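Local structure of DUF5012 domain-containing protein (Bacteroides thetaiotaomicron, 5FQ8) at residues Y147-L159 against L168-D180. The protein is of unknown function but is a lipoprotein with an Ig-like domain, probably displayed at the cell surface, that assembles with another protein. Residues are numbered along the deposited sequence; the frame is centred on the assembly and turned at random.
Sequences YGPDYAMVGKFEL and LESYVAGWGDSMD
Met153 reaches across to Val172, Ser170 and Met179. It crosses Val172 at about a right angle, and Met153 CB sits 3.6 Å from Val172 CG2. Met153 CG lies anti to the backbone N (chi1 -174°), which sets it 3.7 Å from the same Val172 CG2. A bend at the last torsion then brings the methyl CE to Met179 CB and Ser170 CB. Val198 of strand 193-200 packs against both methionines. At the other end of the strands, Leu168 lays CD2 against the backbone N and CB of Glu158. The two strands, 154-159 and 165-171, form an antiparallel beta hairpin within the C-terminal domain. Tyr171 N donates a hydrogen bond to Val154 O at 3.0 Å, and Lys156 N to Glu169 O at 3.0 Å. A classic beta bulge sets two residues, Leu168 and Glu169, opposite the single Lys156. Lys156 O takes Leu168 N at 2.7 Å and, weakly, Glu169 N. Beyond the strands, Tyr151 and Trp175 make a T-shaped stack, with ring planes at 81°. The tyrosine edge, at CD2 and CE2, points at the indole face; Tyr151 CE2 is 3.9 Å from Trp175 CE2. An alanine in place of Trp175 is likely to leave the Tyr151 edge without its aromatic partner. Trp175 NE1 also makes a weak hydrogen bond to the backbone of another protein's chain.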
loop_
_atom_site.group_PDB
_atom_site.type_symbol
_atom_site.label_atom_id
_atom_site.label_comp_id
_atom_site.label_asym_id
_atom_site.label_seq_id
_atom_site.Cartn_x
_atom_site.Cartn_y
_atom_site.Cartn_z
ATOM N N TYR G 147 50.293 11.110 10.594
ATOM C CA TYR G 147 50.870 9.917 11.195
ATOM C C TYR G 147 51.362 10.141 12.619
ATOM O O TYR G 147 51.615 9.162 13.323
ATOM C CB TYR G 147 52.024 9.405 10.339
ATOM C CG TYR G 147 51.624 8.819 9.005
ATOM C CD1 TYR G 147 50.370 8.267 8.807
ATOM C CD2 TYR G 147 52.516 8.808 7.944
ATOM C CE1 TYR G 147 50.019 7.729 7.584
ATOM C CE2 TYR G 147 52.177 8.277 6.724
ATOM C CZ TYR G 147 50.928 7.738 6.546
ATOM O OH TYR G 147 50.589 7.204 5.324
ATOM N N GLY G 148 51.510 11.387 13.063
ATOM C CA GLY G 148 51.920 11.652 14.421
ATOM C C GLY G 148 53.347 12.148 14.519
ATOM O O GLY G 148 54.100 12.126 13.546
ATOM N N PRO G 149 53.749 12.610 15.705
ATOM C CA PRO G 149 55.121 13.106 15.854
ATOM C C PRO G 149 56.159 12.020 15.707
ATOM O O PRO G 149 57.284 12.314 15.287
ATOM C CB PRO G 149 55.137 13.695 17.272
ATOM C CG PRO G 149 53.713 13.771 17.696
ATOM C CD PRO G 149 53.012 12.669 16.973
ATOM N N ASP G 150 55.821 10.776 16.060
ATOM C CA ASP G 150 56.774 9.685 15.902
ATOM C C ASP G 150 57.292 9.629 14.479
ATOM O O ASP G 150 58.462 9.312 14.245
ATOM C CB ASP G 150 56.128 8.358 16.286
ATOM C CG ASP G 150 56.039 8.177 17.770
ATOM O OD1 ASP G 150 56.900 8.728 18.474
ATOM O OD2 ASP G 150 55.111 7.494 18.233
ATOM N N TYR G 151 56.447 9.974 13.519
ATOM C CA TYR G 151 56.861 10.004 12.122
ATOM C C TYR G 151 57.312 11.388 11.689
ATOM O O TYR G 151 56.984 11.852 10.598
ATOM C CB TYR G 151 55.727 9.489 11.248
ATOM C CG TYR G 151 55.287 8.095 11.624
ATOM C CD1 TYR G 151 54.386 7.889 12.663
ATOM C CD2 TYR G 151 55.782 6.985 10.958
ATOM C CE1 TYR G 151 53.982 6.623 13.022
ATOM C CE2 TYR G 151 55.381 5.717 11.309
ATOM C CZ TYR G 151 54.480 5.542 12.343
ATOM O OH TYR G 151 54.075 4.281 12.701
ATOM N N ALA G 152 58.058 12.069 12.552
ATOM C CA ALA G 152 58.777 13.285 12.218
ATOM C C ALA G 152 60.266 13.004 12.341
ATOM O O ALA G 152 60.685 12.230 13.204
ATOM C CB ALA G 152 58.380 14.434 13.138
ATOM N N MET G 153 61.066 13.630 11.480
ATOM C CA MET G 153 62.488 13.306 11.397
ATOM C C MET G 153 63.284 14.307 12.220
ATOM O O MET G 153 63.718 15.343 11.726
ATOM C CB MET G 153 62.945 13.292 9.949
ATOM C CG MET G 153 64.368 12.818 9.776
ATOM S SD MET G 153 64.795 12.633 8.051
ATOM C CE MET G 153 66.273 13.620 8.025
ATOM N N VAL G 154 63.502 13.980 13.490
ATOM C CA VAL G 154 64.238 14.860 14.389
ATOM C C VAL G 154 65.718 14.794 14.046
ATOM O O VAL G 154 66.138 13.951 13.250
ATOM C CB VAL G 154 63.991 14.481 15.859
ATOM C CG1 VAL G 154 62.510 14.491 16.154
ATOM C CG2 VAL G 154 64.572 13.119 16.157
ATOM N N GLY G 155 66.511 15.682 14.628
ATOM C CA GLY G 155 67.943 15.647 14.425
ATOM C C GLY G 155 68.573 16.977 14.785
ATOM O O GLY G 155 67.911 17.881 15.287
ATOM N N LYS G 156 69.877 17.067 14.524
ATOM C CA LYS G 156 70.643 18.284 14.758
ATOM C C LYS G 156 71.390 18.675 13.489
ATOM O O LYS G 156 71.655 17.842 12.619
ATOM C CB LYS G 156 71.640 18.116 15.914
ATOM C CG LYS G 156 71.086 17.372 17.114
ATOM C CD LYS G 156 71.927 17.589 18.366
ATOM C CE LYS G 156 71.583 16.563 19.437
ATOM N NZ LYS G 156 71.564 17.120 20.822
ATOM N N PHE G 157 71.724 19.963 13.387
ATOM C CA PHE G 157 72.549 20.453 12.291
ATOM C C PHE G 157 73.358 21.658 12.762
ATOM O O PHE G 157 72.936 22.385 13.664
ATOM C CB PHE G 157 71.706 20.789 11.051
ATOM C CG PHE G 157 70.617 21.806 11.281
ATOM C CD1 PHE G 157 70.911 23.150 11.390
ATOM C CD2 PHE G 157 69.294 21.416 11.349
ATOM C CE1 PHE G 157 69.924 24.089 11.562
ATOM C CE2 PHE G 157 68.293 22.350 11.538
ATOM C CZ PHE G 157 68.611 23.689 11.648
ATOM N N GLU G 158 74.527 21.861 12.143
ATOM C CA GLU G 158 75.517 22.854 12.579
ATOM C C GLU G 158 75.753 23.887 11.480
ATOM O O GLU G 158 76.402 23.587 10.473
ATOM C CB GLU G 158 76.833 22.182 12.960
ATOM C CG GLU G 158 77.890 23.139 13.480
ATOM C CD GLU G 158 79.274 22.526 13.519
ATOM O OE1 GLU G 158 79.396 21.340 13.895
ATOM O OE2 GLU G 158 80.239 23.232 13.167
ATOM N N LEU G 159 75.255 25.107 11.688
ATOM C CA LEU G 159 75.293 26.148 10.664
ATOM C C LEU G 159 76.721 26.548 10.318
ATOM O O LEU G 159 77.488 26.961 11.192
ATOM C CB LEU G 159 74.508 27.366 11.145
ATOM C CG LEU G 159 74.403 28.559 10.203
ATOM C CD1 LEU G 159 73.531 28.213 9.026
ATOM C CD2 LEU G 159 73.833 29.738 10.950
ATOM N N LEU G 168 74.004 16.844 11.611
ATOM C CA LEU G 168 74.709 16.108 12.650
ATOM C C LEU G 168 74.075 14.746 12.894
ATOM O O LEU G 168 74.774 13.736 12.989
ATOM C CB LEU G 168 74.724 16.916 13.951
ATOM C CG LEU G 168 75.758 18.025 14.156
ATOM C CD1 LEU G 168 77.122 17.448 14.492
ATOM C CD2 LEU G 168 75.843 18.907 12.939
ATOM N N GLU G 169 72.752 14.707 12.984
ATOM C CA GLU G 169 72.038 13.516 13.412
ATOM C C GLU G 169 70.614 13.611 12.883
ATOM O O GLU G 169 70.108 14.709 12.644
ATOM C CB GLU G 169 72.078 13.397 14.945
ATOM C CG GLU G 169 71.076 12.454 15.587
ATOM C CD GLU G 169 71.507 10.999 15.560
ATOM O OE1 GLU G 169 72.112 10.571 14.555
ATOM O OE2 GLU G 169 71.245 10.282 16.553
ATOM N N SER G 170 69.994 12.455 12.653
ATOM C CA SER G 170 68.597 12.413 12.246
ATOM C C SER G 170 68.017 11.055 12.599
ATOM O O SER G 170 68.704 10.035 12.514
ATOM C CB SER G 170 68.425 12.663 10.753
ATOM O OG SER G 170 68.424 11.428 10.064
ATOM N N TYR G 171 66.740 11.050 12.978
ATOM C CA TYR G 171 66.105 9.827 13.451
ATOM C C TYR G 171 64.592 9.944 13.340
ATOM O O TYR G 171 64.012 10.935 13.793
ATOM C CB TYR G 171 66.505 9.542 14.898
ATOM C CG TYR G 171 66.010 8.221 15.409
ATOM C CD1 TYR G 171 66.607 7.039 15.006
ATOM C CD2 TYR G 171 64.949 8.151 16.300
ATOM C CE1 TYR G 171 66.161 5.824 15.470
ATOM C CE2 TYR G 171 64.495 6.938 16.770
ATOM C CZ TYR G 171 65.106 5.777 16.351
ATOM O OH TYR G 171 64.669 4.560 16.811
ATOM N N VAL G 172 63.963 8.932 12.748
ATOM C CA VAL G 172 62.509 8.817 12.681
ATOM C C VAL G 172 62.101 7.639 13.547
ATOM O O VAL G 172 62.389 6.484 13.215
ATOM C CB VAL G 172 62.008 8.622 11.247
ATOM C CG1 VAL G 172 60.517 8.376 11.254
ATOM C CG2 VAL G 172 62.338 9.818 10.410
ATOM N N ALA G 173 61.421 7.922 14.648
ATOM C CA ALA G 173 60.953 6.852 15.510
ATOM C C ALA G 173 59.789 6.129 14.850
ATOM O O ALA G 173 58.913 6.751 14.247
ATOM C CB ALA G 173 60.537 7.405 16.871
ATOM N N GLY G 174 59.793 4.808 14.942
ATOM C CA GLY G 174 58.704 4.014 14.423
ATOM C C GLY G 174 58.943 3.426 13.054
ATOM O O GLY G 174 58.118 2.632 12.590
ATOM N N TRP G 175 60.036 3.788 12.395
ATOM C CA TRP G 175 60.379 3.175 11.126
ATOM C C TRP G 175 61.803 2.660 11.069
ATOM O O TRP G 175 62.118 1.890 10.158
ATOM C CB TRP G 175 60.154 4.160 9.970
ATOM C CG TRP G 175 58.835 3.976 9.277
ATOM C CD1 TRP G 175 58.075 2.847 9.251
ATOM C CD2 TRP G 175 58.120 4.956 8.518
ATOM N NE1 TRP G 175 56.934 3.060 8.522
ATOM C CE2 TRP G 175 56.938 4.348 8.061
ATOM C CE3 TRP G 175 58.366 6.288 8.181
ATOM C CZ2 TRP G 175 56.005 5.026 7.285
ATOM C CZ3 TRP G 175 57.437 6.960 7.410
ATOM C CH2 TRP G 175 56.273 6.329 6.970
ATOM N N GLY G 176 62.657 3.031 12.013
ATOM C CA GLY G 176 64.059 2.658 11.976
ATOM C C GLY G 176 64.850 3.657 12.794
ATOM O O GLY G 176 65.112 3.376 13.956
ATOM N N ASP G 177 65.261 4.802 12.238
ATOM C CA ASP G 177 65.292 5.157 10.810
ATOM C C ASP G 177 65.956 6.518 10.705
ATOM O O ASP G 177 65.719 7.386 11.539
ATOM C CB ASP G 177 63.911 5.244 10.159
ATOM C CG ASP G 177 63.959 4.968 8.677
ATOM O OD1 ASP G 177 64.979 4.418 8.212
ATOM O OD2 ASP G 177 62.979 5.285 7.977
ATOM N N SER G 178 66.770 6.717 9.673
ATOM C CA SER G 178 67.410 8.002 9.436
ATOM C C SER G 178 67.440 8.265 7.937
ATOM O O SER G 178 67.136 7.390 7.122
ATOM C CB SER G 178 68.822 8.040 10.022
ATOM O OG SER G 178 68.886 7.334 11.246
ATOM N N MET G 179 67.818 9.486 7.573
ATOM C CA MET G 179 67.837 9.879 6.176
ATOM C C MET G 179 68.997 9.217 5.434
ATOM O O MET G 179 69.933 8.677 6.026
ATOM C CB MET G 179 67.973 11.386 6.045
ATOM C CG MET G 179 69.233 11.896 6.688
ATOM S SD MET G 179 69.575 13.608 6.310
ATOM C CE MET G 179 71.175 13.751 7.082
ATOM N N ASP G 180 68.931 9.294 4.105
ATOM C CA ASP G 180 69.999 8.784 3.247
ATOM C C ASP G 180 71.080 9.843 3.054
ATOM O O ASP G 180 72.210 9.682 3.524
ATOM C CB ASP G 180 69.421 8.316 1.908
ATOM C CG ASP G 180 68.753 6.967 2.009
ATOM O OD1 ASP G 180 69.255 6.111 2.762
ATOM O OD2 ASP G 180 67.728 6.759 1.334
#